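Local atomic coordinates of Non-structural polyprotein (Sindbis virus, PDB entry 4GUA), a protein that joins the nsP2 cysteine protease, which cleaves the viral polyprotein, to the macro and zinc-binding domains of nsP3 in one uncleaved precursor. Residues 171-177 / 223-227; 308-312 / 341-345. All blocks are in the same frame, centred on the assembly; numbering follows the deposited sequence.

Contacts 1 and 2 both reach the seven-stranded mixed sheet of the nsP2 part, with centres about 10 Å apart. Contact 1 comes first along the chain: the turn after helix 169-172 meets strand 224-227, closing a 45-residue loop that holds strands 179-183, 194-199 and 208-209. After strands 263-269 and 288-294, contact 2 joins strand 305-312 to the linker at 341-345, closing a second loop that carries helix 323-333. The loops follow in series, neither nesting nor crossing. They meet in space where K176 CE lies 3.9 Å from A343 CB, where the residue after the turn meets the linker into the macro domain.

Contact 1 of 2, residues 171-177 / 223-227; sequences FLNQFKH and DLVFI
Residues 171-177 cover one side of strand 224-227 in a methyltransferase-like sheet of strand order 3-2-1-4-5-7-6, with L172, F171 and F175 packing against F226 and L224. A type I beta turn runs from L172 to F175, closed by the bond from F175 N to L172 O at 3.1 Å. The L172 side chain, its CG anti to the carbonyl carbon (chi1 -74°), brings its CD2 branch over the F226 ring. This CH-pi contact puts CD2 4.2 Å from the ring centroid and 18° off its normal. F226 CE1 comes in at the edge of the F171 ring, 3.9 Å from F171 CE2. On one face of that ring sits F175 CE2, near the rim, while F171 CZ lies at the edge of the F175 ring. Further along, the CD2 branch of L224 reaches F175 CB at 3.7 Å, the two side chains crossing at about a right angle. H177 ends the run by laying one ring face over the D223 carbonyl, with D223 O 3.8 Å above the ring centre. K193 NZ hydrogen-bonds to both L172 O and H177 O, joining the start of the turn to the residue that follows K176. Y306 packs against the F171 and F226 rings and V266 of strand 263-269 extends the apolar layer, whereas V225 and I227 turn to helix 237-257.

Contact 2 of 2, residues 308-312 / 341-345; sequences IFRQL and GAAPS
A buried arginine on a sheet strand grips the backbone of an irregular linker here: R310 of strand 305-312 meets G341 and A343, with I308 adding apolar packing, on the path from the nsP2 sheet to the first strand of the macro domain. R310 NH2 gives a hydrogen bond to G341 O at 2.7 Å, with an N-H...O angle of 150°. The donor stands well above the G341 carbonyl plane, 69° out of it, while the oxygen meets the guanidinium at its edge, tilted 15° from its plane. R310 is extended from CG to NE, and its flat end is held between two methyl groups: I308 CG2 sits 3.7 Å above the centre of the R310 guanidinium on one face, and A343 CB covers the opposite face toward the rim, 3.6 Å from R310 NH1. This sandwich, together with the edge bond, would restrain rotation of the group. The sequence GVGA/APSY is that of the nsP2/nsP3 junction in this virus, so the scissile bond probably runs between A342 and A343, uncut here; G341 and A342 are poorly ordered. I308 packs through its outer methyl, with I308 CD1 3.8 Å from G341 CA. K176 NZ lies near R310 NH1. P344 leans on R290 of the adjoining strand 288-294, and S345 N bonds D480 OD1, carrying the linker onward to the macro-domain sheet.

Contact 1 of 2, residues 171-177 / 223-227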
ATOM      1  N   PHE A 171     -13.108  22.533   4.455  1.00 84.93           N
ATOM      2  CA  PHE A 171     -12.526  21.203   4.609  1.00 77.60           C
ATOM      3  C   PHE A 171     -12.442  20.779   6.071  1.00 73.39           C
ATOM      4  O   PHE A 171     -12.822  19.662   6.419  1.00 73.93           O
ATOM      5  CB  PHE A 171     -11.138  21.155   3.960  1.00 71.26           C
ATOM      6  CG  PHE A 171     -10.505  19.795   3.978  1.00 63.80           C
ATOM      7  CD1 PHE A 171     -11.246  18.665   3.688  1.00 62.02           C
ATOM      8  CD2 PHE A 171      -9.163  19.647   4.279  1.00 69.60           C
ATOM      9  CE1 PHE A 171     -10.661  17.411   3.707  1.00 66.72           C
ATOM     10  CE2 PHE A 171      -8.572  18.396   4.298  1.00 68.27           C
ATOM     11  CZ  PHE A 171      -9.320  17.277   4.012  1.00 66.67           C
ATOM     12  N   LEU A 172     -11.955  21.667   6.931  1.00 69.77           N
ATOM     13  CA  LEU A 172     -11.821  21.342   8.347  1.00 68.96           C
ATOM     14  C   LEU A 172     -13.180  21.074   8.994  1.00 70.64           C
ATOM     15  O   LEU A 172     -13.267  20.329   9.972  1.00 66.69           O
ATOM     16  CB  LEU A 172     -11.069  22.447   9.095  1.00 69.28           C
ATOM     17  CG  LEU A 172      -9.557  22.510   8.840  1.00 63.87           C
ATOM     18  CD1 LEU A 172      -8.898  23.599   9.668  1.00 58.77           C
ATOM     19  CD2 LEU A 172      -8.908  21.176   9.143  1.00 61.61           C
ATOM     20  N   ASN A 173     -14.237  21.682   8.459  1.00 75.10           N
ATOM     21  CA  ASN A 173     -15.580  21.456   8.991  1.00 77.94           C
ATOM     22  C   ASN A 173     -16.084  20.041   8.732  1.00 76.80           C
ATOM     23  O   ASN A 173     -17.063  19.609   9.336  1.00 81.08           O
ATOM     24  CB  ASN A 173     -16.574  22.481   8.437  1.00 77.61           C
ATOM     25  CG  ASN A 173     -16.438  23.838   9.101  1.00 80.40           C
ATOM     26  OD1 ASN A 173     -15.812  23.964  10.153  1.00 79.70           O
ATOM     27  ND2 ASN A 173     -17.022  24.863   8.487  1.00 81.88           N
ATOM     28  N   GLN A 174     -15.409  19.312   7.850  1.00 76.48           N
ATOM     29  CA  GLN A 174     -15.779  17.928   7.591  1.00 83.23           C
ATOM     30  C   GLN A 174     -15.266  16.999   8.685  1.00 86.38           C
ATOM     31  O   GLN A 174     -15.522  15.795   8.660  1.00 92.70           O
ATOM     32  CB  GLN A 174     -15.276  17.467   6.226  1.00 88.38           C
ATOM     33  CG  GLN A 174     -15.942  18.177   5.074  1.00 89.35           C
ATOM     34  CD  GLN A 174     -16.984  17.293   4.421  1.00 95.16           C
ATOM     35  OE1 GLN A 174     -18.187  17.505   4.594  1.00 94.33           O
ATOM     36  NE2 GLN A 174     -16.531  16.272   3.697  1.00 97.69           N
ATOM     37  N   PHE A 175     -14.514  17.550   9.627  1.00 83.44           N
ATOM     38  CA  PHE A 175     -14.042  16.765  10.756  1.00 80.60           C
ATOM     39  C   PHE A 175     -14.757  17.252  12.008  1.00 80.97           C
ATOM     40  O   PHE A 175     -14.967  18.446  12.190  1.00 75.16           O
ATOM     41  CB  PHE A 175     -12.521  16.857  10.862  1.00 74.06           C
ATOM     42  CG  PHE A 175     -11.829  16.426   9.611  1.00 69.01           C
ATOM     43  CD1 PHE A 175     -11.597  15.089   9.362  1.00 67.88           C
ATOM     44  CD2 PHE A 175     -11.460  17.353   8.657  1.00 70.58           C
ATOM     45  CE1 PHE A 175     -10.981  14.685   8.191  1.00 65.80           C
ATOM     46  CE2 PHE A 175     -10.841  16.955   7.487  1.00 67.23           C
ATOM     47  CZ  PHE A 175     -10.604  15.620   7.257  1.00 65.58           C
ATOM     48  N   LYS A 176     -15.136  16.304  12.856  1.00 88.92           N
ATOM     49  CA  LYS A 176     -16.118  16.539  13.908  1.00 94.62           C
ATOM     50  C   LYS A 176     -15.489  17.156  15.159  1.00 97.38           C
ATOM     51  O   LYS A 176     -16.189  17.547  16.088  1.00108.53           O
ATOM     52  CB  LYS A 176     -16.840  15.230  14.276  1.00 98.44           C
ATOM     53  CG  LYS A 176     -16.178  13.923  13.795  1.00105.73           C
ATOM     54  CD  LYS A 176     -16.303  13.668  12.272  1.00105.37           C
ATOM     55  CE  LYS A 176     -15.523  12.422  11.827  1.00100.39           C
ATOM     56  NZ  LYS A 176     -14.058  12.443  12.173  1.00 93.47           N
ATOM     57  N   HIS A 177     -14.167  17.262  15.163  1.00 84.72           N
ATOM     58  CA  HIS A 177     -13.422  17.711  16.334  1.00 80.17           C
ATOM     59  C   HIS A 177     -13.295  19.235  16.406  1.00 76.64           C
ATOM     60  O   HIS A 177     -13.025  19.892  15.398  1.00 71.15           O
ATOM     61  CB  HIS A 177     -12.042  17.063  16.320  1.00 80.44           C
ATOM     62  CG  HIS A 177     -12.072  15.610  15.965  1.00 78.94           C
ATOM     63  ND1 HIS A 177     -12.404  14.627  16.873  1.00 83.36           N
ATOM     64  CD2 HIS A 177     -11.834  14.976  14.793  1.00 76.50           C
ATOM     65  CE1 HIS A 177     -12.352  13.448  16.280  1.00 82.20           C
ATOM     66  NE2 HIS A 177     -12.012  13.631  15.016  1.00 80.22           N
ATOM     67  N   ASP A 223      -7.468  15.817  19.098  1.00 72.42           N
ATOM     68  CA  ASP A 223      -8.210  14.774  18.407  1.00 74.57           C
ATOM     69  C   ASP A 223      -8.055  14.914  16.902  1.00 70.86           C
ATOM     70  O   ASP A 223      -8.303  13.970  16.151  1.00 72.55           O
ATOM     71  CB  ASP A 223      -9.677  14.826  18.808  1.00 78.11           C
ATOM     72  CG  ASP A 223      -9.883  14.470  20.255  1.00 84.56           C
ATOM     73  OD1 ASP A 223      -9.091  13.670  20.787  1.00 83.07           O
ATOM     74  OD2 ASP A 223     -10.828  14.995  20.870  1.00 95.47           O
ATOM     75  N   LEU A 224      -7.608  16.088  16.468  1.00 63.20           N
ATOM     76  CA  LEU A 224      -7.335  16.323  15.063  1.00 59.84           C
ATOM     77  C   LEU A 224      -6.041  17.091  14.875  1.00 61.29           C
ATOM     78  O   LEU A 224      -5.838  18.156  15.465  1.00 63.35           O
ATOM     79  CB  LEU A 224      -8.482  17.086  14.402  1.00 60.47           C
ATOM     80  CG  LEU A 224      -8.281  17.338  12.902  1.00 62.43           C
ATOM     81  CD1 LEU A 224      -8.198  16.017  12.137  1.00 61.25           C
ATOM     82  CD2 LEU A 224      -9.391  18.216  12.332  1.00 62.43           C
ATOM     83  N   VAL A 225      -5.156  16.526  14.064  1.00 61.95           N
ATOM     84  CA  VAL A 225      -3.941  17.217  13.651  1.00 61.65           C
ATOM     85  C   VAL A 225      -3.978  17.402  12.144  1.00 57.51           C
ATOM     86  O   VAL A 225      -4.300  16.474  11.424  1.00 61.38           O
ATOM     87  CB  VAL A 225      -2.674  16.425  14.022  1.00 57.31           C
ATOM     88  CG1 VAL A 225      -1.432  17.146  13.514  1.00 50.09           C
ATOM     89  CG2 VAL A 225      -2.602  16.211  15.524  1.00 59.56           C
ATOM     90  N   PHE A 226      -3.642  18.595  11.673  1.00 52.77           N
ATOM     91  CA  PHE A 226      -3.737  18.927  10.260  1.00 52.25           C
ATOM     92  C   PHE A 226      -2.383  19.487   9.814  1.00 53.02           C
ATOM     93  O   PHE A 226      -2.005  20.595  10.191  1.00 57.66           O
ATOM     94  CB  PHE A 226      -4.863  19.951  10.067  1.00 53.30           C
ATOM     95  CG  PHE A 226      -5.023  20.430   8.657  1.00 58.47           C
ATOM     96  CD1 PHE A 226      -5.504  19.584   7.672  1.00 66.87           C
ATOM     97  CD2 PHE A 226      -4.702  21.735   8.315  1.00 57.17           C
ATOM     98  CE1 PHE A 226      -5.651  20.026   6.366  1.00 69.39           C
ATOM     99  CE2 PHE A 226      -4.844  22.180   7.012  1.00 61.98           C
ATOM    100  CZ  PHE A 226      -5.320  21.326   6.036  1.00 67.10           C
ATOM    101  N   ILE A 227      -1.655  18.709   9.018  1.00 51.07           N
ATOM    102  CA  ILE A 227      -0.361  19.114   8.495  1.00 50.47           C
ATOM    103  C   ILE A 227      -0.580  19.672   7.102  1.00 50.34           C
ATOM    104  O   ILE A 227      -0.932  18.939   6.186  1.00 50.24           O
ATOM    105  CB  ILE A 227       0.614  17.912   8.386  1.00 54.42           C
ATOM    106  CG1 ILE A 227       0.602  17.059   9.655  1.00 51.18           C
ATOM    107  CG2 ILE A 227       2.016  18.391   8.048  1.00 54.40           C
ATOM    108  CD1 ILE A 227       0.992  17.817  10.885  1.00 58.02           C
TER

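Contact 2 of 2, residues 308-312 / 341-345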
ATOM      1  N   ILE A 308      -6.085  11.157   4.790  1.00 54.74           N
ATOM      2  CA  ILE A 308      -6.851  11.141   6.028  1.00 56.00           C
ATOM      3  C   ILE A 308      -6.726   9.801   6.761  1.00 59.41           C
ATOM      4  O   ILE A 308      -7.285   8.800   6.341  1.00 64.70           O
ATOM      5  CB  ILE A 308      -8.331  11.418   5.703  1.00 52.59           C
ATOM      6  CG1 ILE A 308      -8.441  12.744   4.947  1.00 53.00           C
ATOM      7  CG2 ILE A 308      -9.169  11.450   6.968  1.00 53.48           C
ATOM      8  CD1 ILE A 308      -9.784  12.997   4.323  1.00 55.22           C
ATOM      9  N   PHE A 309      -5.984   9.798   7.861  1.00 56.19           N
ATOM     10  CA  PHE A 309      -5.857   8.630   8.728  1.00 58.15           C
ATOM     11  C   PHE A 309      -6.829   8.767   9.905  1.00 60.80           C
ATOM     12  O   PHE A 309      -6.749   9.731  10.663  1.00 58.55           O
ATOM     13  CB  PHE A 309      -4.418   8.531   9.255  1.00 51.46           C
ATOM     14  CG  PHE A 309      -3.376   8.481   8.171  1.00 51.40           C
ATOM     15  CD1 PHE A 309      -2.901   9.643   7.591  1.00 55.35           C
ATOM     16  CD2 PHE A 309      -2.863   7.271   7.734  1.00 59.21           C
ATOM     17  CE1 PHE A 309      -1.937   9.600   6.584  1.00 56.17           C
ATOM     18  CE2 PHE A 309      -1.897   7.221   6.730  1.00 56.95           C
ATOM     19  CZ  PHE A 309      -1.438   8.388   6.158  1.00 53.40           C
ATOM     20  N   ARG A 310      -7.734   7.803  10.070  1.00 60.49           N
ATOM     21  CA  ARG A 310      -8.810   7.929  11.055  1.00 64.80           C
ATOM     22  C   ARG A 310      -8.676   6.949  12.220  1.00 66.16           C
ATOM     23  O   ARG A 310      -8.479   5.749  12.006  1.00 62.55           O
ATOM     24  CB  ARG A 310     -10.162   7.675  10.388  1.00 69.04           C
ATOM     25  CG  ARG A 310     -10.591   8.711   9.379  1.00 71.90           C
ATOM     26  CD  ARG A 310     -11.967   8.370   8.821  1.00 73.56           C
ATOM     27  NE  ARG A 310     -12.310   9.213   7.684  1.00 76.09           N
ATOM     28  CZ  ARG A 310     -12.683  10.482   7.789  1.00 84.20           C
ATOM     29  NH1 ARG A 310     -12.763  11.059   8.984  1.00 96.88           N
ATOM     30  NH2 ARG A 310     -12.977  11.182   6.705  1.00 76.01           N
ATOM     31  N   GLN A 311      -8.860   7.458  13.440  1.00 62.24           N
ATOM     32  CA  GLN A 311      -8.846   6.624  14.641  1.00 56.59           C
ATOM     33  C   GLN A 311      -7.528   5.912  14.928  1.00 57.89           C
ATOM     34  O   GLN A 311      -7.376   4.724  14.621  1.00 53.64           O
ATOM     35  CB  GLN A 311      -9.971   5.598  14.595  1.00 61.57           C
ATOM     36  CG  GLN A 311     -11.353   6.192  14.645  1.00 62.21           C
ATOM     37  CD  GLN A 311     -12.414   5.117  14.638  1.00 70.10           C
ATOM     38  OE1 GLN A 311     -13.108   4.911  15.629  1.00 68.21           O
ATOM     39  NE2 GLN A 311     -12.538   4.412  13.513  1.00 76.15           N
ATOM     40  N   LEU A 312      -6.571   6.647  15.492  1.00 63.75           N
ATOM     41  CA  LEU A 312      -5.263   6.080  15.808  1.00 62.62           C
ATOM     42  C   LEU A 312      -5.338   5.188  17.034  1.00 58.62           C
ATOM     43  O   LEU A 312      -5.638   5.660  18.124  1.00 59.97           O
ATOM     44  CB  LEU A 312      -4.304   7.224  16.146  1.00 61.64           C
ATOM     45  CG  LEU A 312      -3.005   6.868  16.877  1.00 58.11           C
ATOM     46  CD1 LEU A 312      -2.001   6.279  15.912  1.00 60.24           C
ATOM     47  CD2 LEU A 312      -2.430   8.091  17.564  1.00 53.03           C
ATOM     48  N   GLY A 341     -13.759  14.267   2.973  1.00142.76           N
ATOM     49  CA  GLY A 341     -13.481  13.670   4.273  1.00153.94           C
ATOM     50  C   GLY A 341     -14.635  13.413   5.231  1.00156.11           C
ATOM     51  O   GLY A 341     -14.426  13.459   6.447  1.00162.94           O
ATOM     52  N   ALA A 342     -15.848  13.187   4.728  1.00137.46           N
ATOM     53  CA  ALA A 342     -16.906  12.674   5.594  1.00117.38           C
ATOM     54  C   ALA A 342     -16.563  11.211   5.911  1.00106.72           C
ATOM     55  O   ALA A 342     -16.018  10.488   5.067  1.00112.85           O
ATOM     56  CB  ALA A 342     -18.253  12.782   4.930  1.00111.80           C
ATOM     57  N   ALA A 343     -16.912  10.776   7.117  1.00 81.74           N
ATOM     58  CA  ALA A 343     -16.436   9.503   7.656  1.00 65.20           C
ATOM     59  C   ALA A 343     -17.441   8.373   7.531  1.00 66.03           C
ATOM     60  O   ALA A 343     -18.544   8.469   8.068  1.00 71.14           O
ATOM     61  CB  ALA A 343     -16.036   9.675   9.105  1.00 64.76           C
ATOM     62  N   PRO A 344     -17.073   7.299   6.811  1.00 70.91           N
ATOM     63  CA  PRO A 344     -18.034   6.205   6.629  1.00 73.82           C
ATOM     64  C   PRO A 344     -18.471   5.611   7.964  1.00 72.60           C
ATOM     65  O   PRO A 344     -17.720   5.670   8.941  1.00 71.36           O
ATOM     66  CB  PRO A 344     -17.245   5.166   5.817  1.00 68.54           C
ATOM     67  CG  PRO A 344     -16.072   5.893   5.266  1.00 65.18           C
ATOM     68  CD  PRO A 344     -15.754   6.968   6.246  1.00 69.04           C
ATOM     69  N   SER A 345     -19.675   5.045   7.997  1.00 69.60           N
ATOM     70  CA  SER A 345     -20.216   4.466   9.221  1.00 73.03           C
ATOM     71  C   SER A 345     -21.003   3.181   8.973  1.00 72.57           C
ATOM     72  O   SER A 345     -21.449   2.906   7.859  1.00 74.16           O
ATOM     73  CB  SER A 345     -21.108   5.488   9.918  1.00 74.39           C
ATOM     74  OG  SER A 345     -22.073   5.996   9.018  1.00 75.44           O
TER